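Local coordinates for protein TCR alpha chain (Gallus gallus, PDB 6LIR) that pairs with a beta chain to form the chicken alpha-beta T-cell receptor, which probably recognises antigen presented on other cells, at residues A[1-11]-A[16-28]. Numbering follows the deposited sequence.
Sequences QVQQEPSAETS and INITCSHPSIQAY
Val2 lays its methyls against different neighbours on 16-28. CG1, anti to the backbone N (chi1 -177°), reaches Cys20 SG at 3.5 Å, while CG2 lies near Ile25 CD1 and His22 CB. Val2 crosses Ile25 at about a right angle but runs beside His22, pointing the same way. Ile25 likewise crosses Gln1, extended beyond CG, with Gln1 NE2 3.7 Å from Ile25 CG1. This NE2 donates to Ser24 OG (3.0 Å), which lies 16° out of the Gln1 amide plane. Replacing Ile25 with an alanine would probably open a gap beside Val2 CG2 and leave the Gln1 amide freer to swing. The type I turn from His22 to Ile25 is closed by Ile25 N to His22 O and braced by His22 ND1, which donates to Ile25 O (2.9 Å) nearly in the imidazole plane.

Next along the chain, the backbones form an antiparallel hydrogen-bonded pair, Gln3 N to Ser21 O (2.8 Å) and Ser21 N to Gln3 O (3.0 Å). Waters bridge Gln1 O to Ser24, Gln3 OE1 to Ser21 OG, and Glu5 N to Thr19 O. The chains part at Glu5 and Pro6, then approach again where Ile16 CD1 meets Ala8 CB (3.7 Å) and Thr10 CB.

This exemplifies the switching A strand of an immunoglobulin V domain: Gln3 makes a single antiparallel bridge to 16-21, at the edge of one sheet, whereas 7-11 runs parallel to 97-108 in the other. Inside the sandwich, Gln4 hydrogen-bonds through NE2 to Tyr85 O and through OE1 to Cys87 N, and Cys20 forms the disulfide with Cys87 of strand 84-90, next to Trp32 of strand 29-35.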
loop_
_atom_site.group_PDB
_atom_site.type_symbol
_atom_site.label_atom_id
_atom_site.label_comp_id
_atom_site.label_asym_id
_atom_site.label_seq_id
_atom_site.Cartn_x
_atom_site.Cartn_y
_atom_site.Cartn_z
ATOM N N GLN A 1 -18.455 -14.974 5.537
ATOM C CA GLN A 1 -19.077 -15.921 4.615
ATOM C C GLN A 1 -18.061 -16.467 3.614
ATOM O O GLN A 1 -18.049 -17.664 3.312
ATOM C CB GLN A 1 -20.241 -15.264 3.872
ATOM C CG GLN A 1 -21.571 -15.966 4.078
ATOM C CD GLN A 1 -22.657 -15.458 3.150
ATOM O OE1 GLN A 1 -22.680 -14.280 2.786
ATOM N NE2 GLN A 1 -23.564 -16.347 2.760
ATOM N N VAL A 2 -17.209 -15.587 3.100
ATOM C CA VAL A 2 -16.160 -15.965 2.161
ATOM C C VAL A 2 -14.834 -15.804 2.888
ATOM O O VAL A 2 -14.378 -14.681 3.129
ATOM C CB VAL A 2 -16.211 -15.121 0.881
ATOM C CG1 VAL A 2 -15.167 -15.597 -0.099
ATOM C CG2 VAL A 2 -17.596 -15.203 0.253
ATOM N N GLN A 3 -14.217 -16.927 3.249
ATOM C CA GLN A 3 -13.063 -16.939 4.138
ATOM C C GLN A 3 -11.760 -17.110 3.371
ATOM O O GLN A 3 -11.671 -17.909 2.434
ATOM C CB GLN A 3 -13.195 -18.050 5.180
ATOM C CG GLN A 3 -14.422 -17.913 6.061
ATOM C CD GLN A 3 -14.865 -19.238 6.638
ATOM O OE1 GLN A 3 -15.487 -20.049 5.952
ATOM N NE2 GLN A 3 -14.546 -19.468 7.907
ATOM N N GLN A 4 -10.745 -16.360 3.796
ATOM C CA GLN A 4 -9.401 -16.426 3.243
ATOM C C GLN A 4 -8.405 -16.346 4.388
ATOM O O GLN A 4 -8.683 -15.744 5.429
ATOM C CB GLN A 4 -9.120 -15.286 2.252
ATOM C CG GLN A 4 -9.975 -15.289 1.000
ATOM C CD GLN A 4 -9.571 -14.187 0.038
ATOM O OE1 GLN A 4 -10.322 -13.237 -0.187
ATOM N NE2 GLN A 4 -8.372 -14.305 -0.528
ATOM N N GLU A 5 -7.240 -16.951 4.193
ATOM C CA GLU A 5 -6.195 -16.812 5.191
ATOM C C GLU A 5 -5.699 -15.367 5.189
ATOM O O GLU A 5 -5.538 -14.770 4.121
ATOM C CB GLU A 5 -5.035 -17.760 4.896
ATOM C CG GLU A 5 -5.381 -19.232 5.039
ATOM C CD GLU A 5 -5.895 -19.575 6.424
ATOM O OE1 GLU A 5 -5.066 -19.697 7.351
ATOM O OE2 GLU A 5 -7.125 -19.724 6.586
ATOM N N PRO A 6 -5.489 -14.768 6.365
ATOM C CA PRO A 6 -5.108 -13.344 6.401
ATOM C C PRO A 6 -3.817 -13.036 5.660
ATOM O O PRO A 6 -3.702 -11.968 5.042
ATOM C CB PRO A 6 -4.994 -13.053 7.905
ATOM C CG PRO A 6 -4.797 -14.391 8.545
ATOM C CD PRO A 6 -5.579 -15.355 7.712
ATOM N N SER A 7 -2.831 -13.927 5.714
ATOM C CA SER A 7 -1.549 -13.641 5.090
ATOM C C SER A 7 -0.925 -14.922 4.560
ATOM O O SER A 7 -1.256 -16.031 4.991
ATOM C CB SER A 7 -0.595 -12.949 6.068
ATOM O OG SER A 7 -0.449 -13.707 7.253
ATOM N N ALA A 8 -0.007 -14.744 3.615
ATOM C CA ALA A 8 0.767 -15.836 3.043
ATOM C C ALA A 8 2.148 -15.304 2.694
ATOM O O ALA A 8 2.331 -14.106 2.461
ATOM C CB ALA A 8 0.089 -16.426 1.803
ATOM N N GLU A 9 3.123 -16.206 2.651
ATOM C CA GLU A 9 4.485 -15.808 2.339
ATOM C C GLU A 9 5.163 -16.900 1.528
ATOM O O GLU A 9 4.903 -18.092 1.709
ATOM C CB GLU A 9 5.292 -15.514 3.616
ATOM C CG GLU A 9 5.607 -16.750 4.448
ATOM C CD GLU A 9 6.501 -16.453 5.640
ATOM O OE1 GLU A 9 6.011 -16.538 6.787
ATOM O OE2 GLU A 9 7.693 -16.141 5.431
ATOM N N THR A 10 6.043 -16.473 0.631
ATOM C CA THR A 10 6.754 -17.386 -0.249
ATOM C C THR A 10 8.030 -16.705 -0.711
ATOM O O THR A 10 8.145 -15.478 -0.689
ATOM C CB THR A 10 5.901 -17.807 -1.452
ATOM O OG1 THR A 10 6.532 -18.903 -2.126
ATOM C CG2 THR A 10 5.742 -16.650 -2.427
ATOM N N SER A 11 8.994 -17.519 -1.113
ATOM C CA SER A 11 10.221 -16.994 -1.682
ATOM C C SER A 11 10.052 -16.835 -3.186
ATOM O O SER A 11 9.256 -17.535 -3.819
ATOM C CB SER A 11 11.405 -17.912 -1.377
ATOM O OG SER A 11 11.337 -19.098 -2.148
ATOM N N ILE A 16 2.969 -20.658 -4.778
ATOM C CA ILE A 16 2.166 -20.653 -3.560
ATOM C C ILE A 16 0.686 -20.680 -3.923
ATOM O O ILE A 16 0.250 -20.085 -4.915
ATOM C CB ILE A 16 2.496 -19.444 -2.660
ATOM C CG1 ILE A 16 1.813 -19.601 -1.296
ATOM C CG2 ILE A 16 2.104 -18.133 -3.339
ATOM C CD1 ILE A 16 2.239 -18.585 -0.265
ATOM N N ASN A 17 -0.077 -21.376 -3.088
ATOM C CA ASN A 17 -1.511 -21.558 -3.240
ATOM C C ASN A 17 -2.251 -20.611 -2.301
ATOM O O ASN A 17 -1.933 -20.538 -1.109
ATOM C CB ASN A 17 -1.891 -23.007 -2.941
ATOM C CG ASN A 17 -3.233 -23.392 -3.526
ATOM O OD1 ASN A 17 -3.528 -23.096 -4.685
ATOM N ND2 ASN A 17 -4.056 -24.053 -2.724
ATOM N N ILE A 18 -3.239 -19.900 -2.828
ATOM C CA ILE A 18 -4.063 -19.004 -2.023
ATOM C C ILE A 18 -5.485 -19.553 -2.071
ATOM O O ILE A 18 -6.100 -19.617 -3.143
ATOM C CB ILE A 18 -4.003 -17.554 -2.522
ATOM C CG1 ILE A 18 -2.551 -17.069 -2.577
ATOM C CG2 ILE A 18 -4.816 -16.634 -1.615
ATOM C CD1 ILE A 18 -2.418 -15.608 -2.946
ATOM N N THR A 19 -5.989 -19.992 -0.919
ATOM C CA THR A 19 -7.286 -20.648 -0.832
ATOM C C THR A 19 -8.413 -19.647 -0.611
ATOM O O THR A 19 -8.202 -18.507 -0.193
ATOM C CB THR A 19 -7.302 -21.681 0.299
ATOM O OG1 THR A 19 -7.094 -21.019 1.552
ATOM C CG2 THR A 19 -6.217 -22.733 0.094
ATOM N N CYS A 20 -9.634 -20.122 -0.834
ATOM C CA CYS A 20 -10.840 -19.336 -0.608
ATOM C C CYS A 20 -11.963 -20.326 -0.350
ATOM O O CYS A 20 -12.222 -21.195 -1.186
ATOM C CB CYS A 20 -11.159 -18.433 -1.803
ATOM S SG CYS A 20 -12.731 -17.539 -1.692
ATOM N N SER A 21 -12.594 -20.218 0.818
ATOM C CA SER A 21 -13.593 -21.169 1.280
ATOM C C SER A 21 -14.897 -20.437 1.573
ATOM O O SER A 21 -14.904 -19.446 2.311
ATOM C CB SER A 21 -13.091 -21.899 2.529
ATOM O OG SER A 21 -14.147 -22.562 3.197
ATOM N N HIS A 22 -15.993 -20.916 0.980
ATOM C CA HIS A 22 -17.328 -20.350 1.195
ATOM C C HIS A 22 -18.342 -21.482 1.262
ATOM O O HIS A 22 -19.116 -21.705 0.324
ATOM C CB HIS A 22 -17.679 -19.350 0.092
ATOM C CG HIS A 22 -17.242 -19.774 -1.277
ATOM N ND1 HIS A 22 -18.085 -20.398 -2.172
ATOM C CD2 HIS A 22 -16.050 -19.652 -1.908
ATOM C CE1 HIS A 22 -17.430 -20.649 -3.291
ATOM N NE2 HIS A 22 -16.192 -20.206 -3.156
ATOM N N PRO A 23 -18.372 -22.217 2.378
ATOM C CA PRO A 23 -19.259 -23.392 2.470
ATOM C C PRO A 23 -20.728 -23.065 2.273
ATOM O O PRO A 23 -21.478 -23.906 1.764
ATOM C CB PRO A 23 -18.981 -23.938 3.878
ATOM C CG PRO A 23 -17.655 -23.379 4.258
ATOM C CD PRO A 23 -17.581 -22.029 3.608
ATOM N N SER A 24 -21.165 -21.871 2.653
ATOM C CA SER A 24 -22.569 -21.500 2.574
ATOM C C SER A 24 -22.961 -20.938 1.214
ATOM O O SER A 24 -24.121 -20.556 1.032
ATOM C CB SER A 24 -22.894 -20.473 3.661
ATOM O OG SER A 24 -22.691 -19.156 3.174
ATOM N N ILE A 25 -22.036 -20.864 0.262
ATOM C CA ILE A 25 -22.322 -20.299 -1.052
ATOM C C ILE A 25 -21.859 -21.291 -2.104
ATOM O O ILE A 25 -20.678 -21.662 -2.137
ATOM C CB ILE A 25 -21.642 -18.934 -1.264
ATOM C CG1 ILE A 25 -22.033 -17.960 -0.150
ATOM C CG2 ILE A 25 -22.012 -18.364 -2.631
ATOM C CD1 ILE A 25 -21.435 -16.573 -0.310
ATOM N N GLN A 26 -22.777 -21.703 -2.973
ATOM C CA GLN A 26 -22.460 -22.581 -4.094
ATOM C C GLN A 26 -22.312 -21.661 -5.295
ATOM O O GLN A 26 -23.302 -21.224 -5.890
ATOM C CB GLN A 26 -23.543 -23.635 -4.301
ATOM C CG GLN A 26 -23.215 -24.655 -5.375
ATOM C CD GLN A 26 -23.895 -25.989 -5.141
ATOM O OE1 GLN A 26 -25.123 -26.087 -5.171
ATOM N NE2 GLN A 26 -23.094 -27.029 -4.902
ATOM N N ALA A 27 -21.060 -21.342 -5.616
ATOM C CA ALA A 27 -20.755 -20.248 -6.529
ATOM C C ALA A 27 -21.338 -20.483 -7.914
ATOM O O ALA A 27 -21.199 -21.567 -8.488
ATOM C CB ALA A 27 -19.242 -20.053 -6.621
ATOM N N TYR A 28 -21.983 -19.449 -8.455
ATOM C CA TYR A 28 -22.286 -19.430 -9.880
ATOM C C TYR A 28 -21.047 -19.046 -10.675
ATOM O O TYR A 28 -20.795 -19.593 -11.754
ATOM C CB TYR A 28 -23.431 -18.459 -10.175
ATOM C CG TYR A 28 -23.695 -18.267 -11.654
ATOM C CD1 TYR A 28 -24.510 -19.150 -12.354
ATOM C CD2 TYR A 28 -23.122 -17.209 -12.353
ATOM C CE1 TYR A 28 -24.749 -18.983 -13.707
ATOM C CE2 TYR A 28 -23.355 -17.034 -13.706
ATOM C CZ TYR A 28 -24.169 -17.922 -14.378
ATOM O OH TYR A 28 -24.404 -17.751 -15.722
HETATM O O HOH W 1 -19.849 -19.541 3.841
HETATM O O HOH W 2 -14.415 -22.501 5.731
HETATM O O HOH W 3 -6.317 -17.651 1.712
#